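PDB 5UFV: AA9 family lytic polysaccharide monooxygenase D from Myceliophthora thermophila, which oxidatively cleaves the glycosidic bonds of cellulose and related polysaccharides at a copper centre, releasing C1-oxidised products with O2 or H2O2 as cosubstrate. Local coordinates for residues V27-W30 with Q31-D34; E59-P62 with G63-I66; T115-L118 with D119-T122. All coordinates share one frame; numbering follows the deposited sequence.

Contact 1: residues V27-W30 with Q31-D34; sequences VIQW and QWPD
Gln29 OE1 is gripped by two donors: Trp32 NE1 reaches it across 2.9 Å, and the backbone N of Tyr17 gives it a second hydrogen bond, while NE2 at the other end of the amide bonds to Val4 O and Tyr7 OH, which fixes which way round the amide lies. The indole N-H does not come in along a lone pair. It sits well above the carbonyl plane, and the N-H...O angle of 147° makes the bond noticeably bent. From the side of Trp32 the oxygen lies at the ring edge, close to the indole plane, while the amide and ring planes stand 85° apart, so the two flat groups meet almost at right angles. With CG turned away from the main-chain N (chi1 -161°) and the rest of the chain extended, the Gln29 amide can span the distance to Trp32. Residues 27-34 lie in the loop between strand 12-15 and helix 45-48 and pack against strand 167-177 of the immunoglobulin-like beta-sandwich of AA9 monooxygenases, the strand that carries the copper ligand Tyr169 and touches Gln29 and Trp32 through Glu171. Glutamine suits this buried place because one amide can both accept and donate. Trp30 O lies 3.6 Å from Trp32 CD1, also near the ring plane, at the same indole edge. Trp30 itself turns its own indole elsewhere, where NE1 bonds Gln174 OE1, and Gln31 OE1 accepts from Thr52 N.

Contact 2: residues E59-P62 with G63-I66; sequences EAAP and GDTI
Ala61 to Asp64 form a type II beta turn, closed by Asp64 N donating to Ala61 O over 3.0 Å, the donor tilted from the carbonyl plane. Pro62 and Gly63 occupy the two corners, and each suits its place. The proline ring locks phi at the negative value that the first corner requires, and the Pro62 side chain touches Val177 of strand 167-177. Gly63 takes the positive phi of the second corner (85°), where a CB would run into Pro62 O. The side chain that doubles the closure is Asp64. Its CG is anti to the carbonyl carbon (chi1 -78°), which swings the carboxylate back over the turn, where OD2 accepts from Ala61 N at 2.8 Å. That bond is nearly straight, 165° at the hydrogen, and reaches OD2 on its anti side, somewhat out of the carboxylate plane. Ala61 is thus held at both its N and its O by one residue. The methyl of Ala61 lies beside the same oxygen, with CB 3.6 Å from OD2, and Ala60 CB is a little farther off; such small side chains leave room for the carboxylate. With an alanine in place of Asp64, Ala61 N is likely to lose its acceptor, and the turn would keep, within itself, just its main-chain closure. The turn leads from strand 58-60, paired with strand 167-177 of the mixed sheet, into strand 65-70 of the four-stranded sheet, and so crosses between the two sheets of the sandwich. As OD2 also lies 3.4 Å from Ala61 O, another acceptor, the N-H bond probably has to outweigh some repulsion, and the negative charge of the carboxylate is likely to strengthen it.

Contact 3: residues T115-L118 with D119-T122; sequences TVFL and DTET
A type I beta turn from Phe117 to Thr120 shapes the surface loop between strands 101-107 and 136-141. Its closing bond runs from Thr120 N to Phe117 O, 3.0 Å long, with the donor standing above the carbonyl plane. A second bond goes the other way: Phe117 N donates to Thr120 OG1 at 2.9 Å, with an N-H...O angle of 152°. Thr120 can offer its hydroxyl here because OG1 is anti to the carbonyl carbon (chi1 -65°), which carries it back across the turn. The same oxygen meets the edge of the Phe117 ring, 3.6 Å from CD2, while CB of Thr120 packs 3.4 Å from Phe117 O. A water donates to Phe117 O and to Thr120 O, bridging the two ends of the turn. Asp119, a frequent residue at the third position of such turns, brings OD1 to 3.5 Å from Phe117 CB; its carboxylate is held by Asn209 ND2 and by NE2 of His211, on whose ring Phe117 stacks. The buried Leu118 side chain touches Phe109 and Ile208. Asp119 lies about 7 Å, side chain to side chain, from His161, which probably binds O2, as in related enzymes. The arrangement is a type I beta turn whose first N-H is also bonded by the hydroxyl of its fourth residue, here in a long loop of the AA9 fold.

How the contacts relate
Contact 1 is buried, whereas contacts 2 and 3 lie at the surface. Contacts 1 and 2 share strand 167-177 as a neighbour and come within about 7 Å at their nearest atoms; contact 3 lies across the chain's centre from contact 1, with centres 33 Å apart. The chemistry follows these places. In the buried loop, with no turn, an indole N-H shares a buried amide with several main-chain and side-chain partners. At the surface, both contacts are beta turns in which a side-chain oxygen returns to the first residue's N-H: a carboxylate in the type II turn between sheets, a hydroxyl with a bridging water in the type I turn of the long loop.

Contact 1: residues V27-W30 with Q31-D34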
loop_
_atom_site.group_PDB
_atom_site.type_symbol
_atom_site.label_atom_id
_atom_site.label_comp_id
_atom_site.label_asym_id
_atom_site.label_seq_id
_atom_site.Cartn_x
_atom_site.Cartn_y
_atom_site.Cartn_z
ATOM N N VAL A 27 -14.830 -8.525 9.350
ATOM C CA VAL A 27 -13.371 -8.443 9.172
ATOM C C VAL A 27 -12.812 -7.034 9.420
ATOM O O VAL A 27 -13.555 -6.104 9.673
ATOM C CB VAL A 27 -12.934 -8.979 7.776
ATOM C CG1 VAL A 27 -13.217 -10.492 7.632
ATOM C CG2 VAL A 27 -13.609 -8.200 6.645
ATOM N N ILE A 28 -11.491 -6.878 9.400
ATOM C CA ILE A 28 -10.866 -5.548 9.583
ATOM C C ILE A 28 -10.658 -4.814 8.240
ATOM O O ILE A 28 -10.460 -3.597 8.201
ATOM C CB ILE A 28 -9.531 -5.637 10.348
ATOM C CG1 ILE A 28 -8.480 -6.415 9.545
ATOM C CG2 ILE A 28 -9.709 -6.301 11.713
ATOM C CD1 ILE A 28 -7.056 -6.160 10.009
ATOM N N GLN A 29 -10.743 -5.577 7.150
ATOM C CA GLN A 29 -10.435 -5.109 5.804
ATOM C C GLN A 29 -11.667 -4.559 5.061
ATOM O O GLN A 29 -12.752 -5.155 5.106
ATOM C CB GLN A 29 -9.831 -6.269 4.988
ATOM C CG GLN A 29 -9.065 -5.832 3.751
ATOM C CD GLN A 29 -8.533 -7.003 2.932
ATOM O OE1 GLN A 29 -9.253 -7.973 2.679
ATOM N NE2 GLN A 29 -7.283 -6.927 2.520
ATOM N N TRP A 30 -11.469 -3.443 4.361
ATOM C CA TRP A 30 -12.482 -2.849 3.499
ATOM C C TRP A 30 -12.649 -3.720 2.270
ATOM O O TRP A 30 -11.741 -4.422 1.882
ATOM C CB TRP A 30 -12.064 -1.433 3.098
ATOM C CG TRP A 30 -12.238 -0.426 4.180
ATOM C CD1 TRP A 30 -12.163 -0.637 5.524
ATOM C CD2 TRP A 30 -12.485 0.959 4.013
ATOM N NE1 TRP A 30 -12.378 0.546 6.218
ATOM C CE2 TRP A 30 -12.572 1.538 5.301
ATOM C CE3 TRP A 30 -12.653 1.778 2.899
ATOM C CZ2 TRP A 30 -12.825 2.867 5.492
ATOM C CZ3 TRP A 30 -12.899 3.107 3.100
ATOM C CH2 TRP A 30 -12.994 3.635 4.378
ATOM N N GLN A 31 -13.822 -3.677 1.666
ATOM C CA GLN A 31 -14.170 -4.625 0.618
ATOM C C GLN A 31 -13.304 -4.356 -0.590
ATOM O O GLN A 31 -12.844 -3.253 -0.812
ATOM C CB GLN A 31 -15.648 -4.506 0.203
ATOM C CG GLN A 31 -16.683 -4.589 1.321
ATOM C CD GLN A 31 -16.940 -3.246 2.003
ATOM O OE1 GLN A 31 -16.098 -2.329 1.954
ATOM N NE2 GLN A 31 -18.091 -3.117 2.644
ATOM N N TRP A 32 -13.084 -5.385 -1.373
ATOM C CA TRP A 32 -12.412 -5.259 -2.652
ATOM C C TRP A 32 -13.113 -6.269 -3.556
ATOM O O TRP A 32 -13.662 -7.251 -3.040
ATOM C CB TRP A 32 -10.913 -5.503 -2.526
ATOM C CG TRP A 32 -10.524 -6.732 -1.772
ATOM C CD1 TRP A 32 -10.357 -6.833 -0.439
ATOM C CD2 TRP A 32 -10.235 -8.027 -2.319
ATOM N NE1 TRP A 32 -9.982 -8.111 -0.108
ATOM C CE2 TRP A 32 -9.898 -8.866 -1.241
ATOM C CE3 TRP A 32 -10.236 -8.557 -3.615
ATOM C CZ2 TRP A 32 -9.547 -10.205 -1.397
ATOM C CZ3 TRP A 32 -9.892 -9.926 -3.782
ATOM C CH2 TRP A 32 -9.549 -10.725 -2.664
ATOM N N PRO A 33 -13.181 -5.987 -4.868
ATOM C CA PRO A 33 -14.076 -6.754 -5.746
ATOM C C PRO A 33 -13.444 -8.022 -6.338
ATOM O O PRO A 33 -14.142 -9.010 -6.584
ATOM C CB PRO A 33 -14.401 -5.749 -6.869
ATOM C CG PRO A 33 -13.168 -4.911 -6.994
ATOM C CD PRO A 33 -12.521 -4.882 -5.603
ATOM N N ASP A 34 -12.140 -7.985 -6.577
ATOM C CA ASP A 34 -11.454 -9.055 -7.297
ATOM C C ASP A 34 -10.005 -8.617 -7.448
ATOM O O ASP A 34 -9.571 -7.678 -6.787
ATOM C CB ASP A 34 -12.135 -9.338 -8.649
ATOM C CG ASP A 34 -12.270 -8.070 -9.525
ATOM O OD1 ASP A 34 -11.293 -7.232 -9.556
ATOM O OD2 ASP A 34 -13.359 -7.904 -10.160
#

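Contact 2: residues E59-P62 with G63-I66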
loop_
_atom_site.group_PDB
_atom_site.type_symbol
_atom_site.label_atom_id
_atom_site.label_comp_id
_atom_site.label_asym_id
_atom_site.label_seq_id
_atom_site.Cartn_x
_atom_site.Cartn_y
_atom_site.Cartn_z
ATOM N N GLU A 59 -6.015 -4.162 17.173
ATOM C CA GLU A 59 -5.278 -3.330 18.134
ATOM C C GLU A 59 -3.807 -3.383 17.842
ATOM O O GLU A 59 -3.278 -4.415 17.423
ATOM C CB GLU A 59 -5.529 -3.764 19.582
ATOM C CG GLU A 59 -7.014 -3.733 19.957
ATOM C CD GLU A 59 -7.326 -3.105 21.309
ATOM O OE1 GLU A 59 -6.451 -3.084 22.217
ATOM O OE2 GLU A 59 -8.478 -2.635 21.455
ATOM N N ALA A 60 -3.146 -2.257 18.045
ATOM C CA ALA A 60 -1.704 -2.177 17.880
ATOM C C ALA A 60 -1.168 -0.928 18.532
ATOM O O ALA A 60 -1.821 0.108 18.572
ATOM C CB ALA A 60 -1.315 -2.181 16.413
ATOM N N ALA A 61 0.034 -1.043 19.052
ATOM C CA ALA A 61 0.730 0.087 19.601
ATOM C C ALA A 61 1.809 0.505 18.609
ATOM O O ALA A 61 2.208 -0.268 17.730
ATOM C CB ALA A 61 1.351 -0.285 20.946
ATOM N N PRO A 62 2.295 1.735 18.756
ATOM C CA PRO A 62 3.420 2.180 17.961
ATOM C C PRO A 62 4.566 1.206 18.109
ATOM O O PRO A 62 4.737 0.657 19.188
ATOM C CB PRO A 62 3.774 3.523 18.594
ATOM C CG PRO A 62 2.476 4.027 19.151
ATOM C CD PRO A 62 1.759 2.804 19.626
ATOM N N GLY A 63 5.321 0.986 17.029
ATOM C CA GLY A 63 6.431 0.036 17.011
ATOM C C GLY A 63 6.019 -1.402 16.724
ATOM O O GLY A 63 6.866 -2.245 16.414
ATOM N N ASP A 64 4.727 -1.704 16.824
ATOM C CA ASP A 64 4.245 -3.031 16.470
ATOM C C ASP A 64 4.307 -3.253 14.964
ATOM O O ASP A 64 4.284 -2.310 14.167
ATOM C CB ASP A 64 2.816 -3.261 16.973
ATOM C CG ASP A 64 2.756 -3.571 18.488
ATOM O OD1 ASP A 64 3.756 -4.090 19.056
ATOM O OD2 ASP A 64 1.681 -3.326 19.104
ATOM N N THR A 65 4.393 -4.522 14.590
ATOM C CA THR A 65 4.534 -4.921 13.200
ATOM C C THR A 65 3.149 -5.158 12.529
ATOM O O THR A 65 2.258 -5.821 13.101
ATOM C CB THR A 65 5.442 -6.177 13.118
ATOM O OG1 THR A 65 6.793 -5.786 13.388
ATOM C CG2 THR A 65 5.397 -6.820 11.746
ATOM N N ILE A 66 2.988 -4.578 11.332
ATOM C CA ILE A 66 1.883 -4.879 10.415
ATOM C C ILE A 66 2.389 -5.718 9.250
ATOM O O ILE A 66 3.195 -5.253 8.454
ATOM C CB ILE A 66 1.248 -3.598 9.844
ATOM C CG1 ILE A 66 0.640 -2.789 10.979
ATOM C CG2 ILE A 66 0.163 -3.955 8.844
ATOM C CD1 ILE A 66 0.076 -1.453 10.560
#

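Contact 3: residues T115-L118 with D119-T122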
loop_
_atom_site.group_PDB
_atom_site.type_symbol
_atom_site.label_atom_id
_atom_site.label_comp_id
_atom_site.label_asym_id
_atom_site.label_seq_id
_atom_site.Cartn_x
_atom_site.Cartn_y
_atom_site.Cartn_z
ATOM N N THR A 115 23.380 -4.922 -15.720
ATOM C CA THR A 115 22.981 -6.342 -15.883
ATOM C C THR A 115 21.505 -6.598 -15.478
ATOM O O THR A 115 20.858 -7.496 -15.993
ATOM C CB THR A 115 23.902 -7.301 -15.082
ATOM O OG1 THR A 115 23.766 -7.079 -13.663
ATOM C CG2 THR A 115 25.356 -7.123 -15.493
ATOM N N VAL A 116 21.001 -5.815 -14.534
ATOM C CA VAL A 116 19.616 -5.861 -14.096
ATOM C C VAL A 116 18.995 -4.481 -14.365
ATOM O O VAL A 116 19.321 -3.496 -13.691
ATOM C CB VAL A 116 19.525 -6.197 -12.581
ATOM C CG1 VAL A 116 18.081 -6.147 -12.073
ATOM C CG2 VAL A 116 20.135 -7.558 -12.284
ATOM N N PHE A 117 18.109 -4.412 -15.348
ATOM C CA PHE A 117 17.416 -3.178 -15.658
ATOM C C PHE A 117 16.044 -3.117 -14.992
ATOM O O PHE A 117 15.577 -4.093 -14.386
ATOM C CB PHE A 117 17.239 -3.048 -17.167
ATOM C CG PHE A 117 18.506 -3.230 -17.938
ATOM C CD1 PHE A 117 19.346 -2.152 -18.180
ATOM C CD2 PHE A 117 18.865 -4.489 -18.423
ATOM C CE1 PHE A 117 20.520 -2.328 -18.897
ATOM C CE2 PHE A 117 20.046 -4.668 -19.146
ATOM C CZ PHE A 117 20.869 -3.584 -19.385
ATOM N N LEU A 118 15.401 -1.959 -15.139
ATOM C CA LEU A 118 14.052 -1.718 -14.624
ATOM C C LEU A 118 13.069 -2.737 -15.152
ATOM O O LEU A 118 12.153 -3.120 -14.425
ATOM C CB LEU A 118 13.541 -0.318 -14.990
ATOM C CG LEU A 118 14.235 0.895 -14.359
ATOM C CD1 LEU A 118 13.762 2.175 -15.021
ATOM C CD2 LEU A 118 14.020 0.982 -12.858
ATOM N N ASP A 119 13.254 -3.167 -16.403
ATOM C CA ASP A 119 12.356 -4.144 -17.022
ATOM C C ASP A 119 12.824 -5.600 -16.910
ATOM O O ASP A 119 12.153 -6.485 -17.414
ATOM C CB ASP A 119 12.083 -3.787 -18.485
ATOM C CG ASP A 119 13.250 -4.083 -19.406
ATOM O OD1 ASP A 119 14.404 -4.173 -18.940
ATOM O OD2 ASP A 119 13.014 -4.192 -20.630
ATOM N N THR A 120 13.945 -5.860 -16.239
ATOM C CA THR A 120 14.431 -7.226 -16.124
ATOM C C THR A 120 13.498 -8.069 -15.256
ATOM O O THR A 120 13.115 -7.657 -14.165
ATOM C CB THR A 120 15.846 -7.272 -15.540
ATOM O OG1 THR A 120 16.741 -6.653 -16.464
ATOM C CG2 THR A 120 16.296 -8.739 -15.279
ATOM N N GLU A 121 13.188 -9.265 -15.750
ATOM C CA GLU A 121 12.237 -10.183 -15.132
ATOM C C GLU A 121 12.882 -11.131 -14.102
ATOM O O GLU A 121 12.404 -11.222 -12.983
ATOM C CB GLU A 121 11.508 -10.964 -16.229
ATOM C CG GLU A 121 10.483 -11.976 -15.725
ATOM C CD GLU A 121 9.210 -11.365 -15.149
ATOM O OE1 GLU A 121 8.995 -10.124 -15.225
ATOM O OE2 GLU A 121 8.404 -12.167 -14.623
ATOM N N THR A 122 13.942 -11.843 -14.478
ATOM C CA THR A 122 14.785 -12.553 -13.498
ATOM C C THR A 122 16.256 -12.289 -13.783
ATOM O O THR A 122 16.673 -12.333 -14.939
ATOM C CB THR A 122 14.596 -14.088 -13.484
ATOM O OG1 THR A 122 15.038 -14.617 -14.732
ATOM C CG2 THR A 122 13.137 -14.485 -13.266
HETATM O O HOH W 1 14.018 -5.727 -12.699
#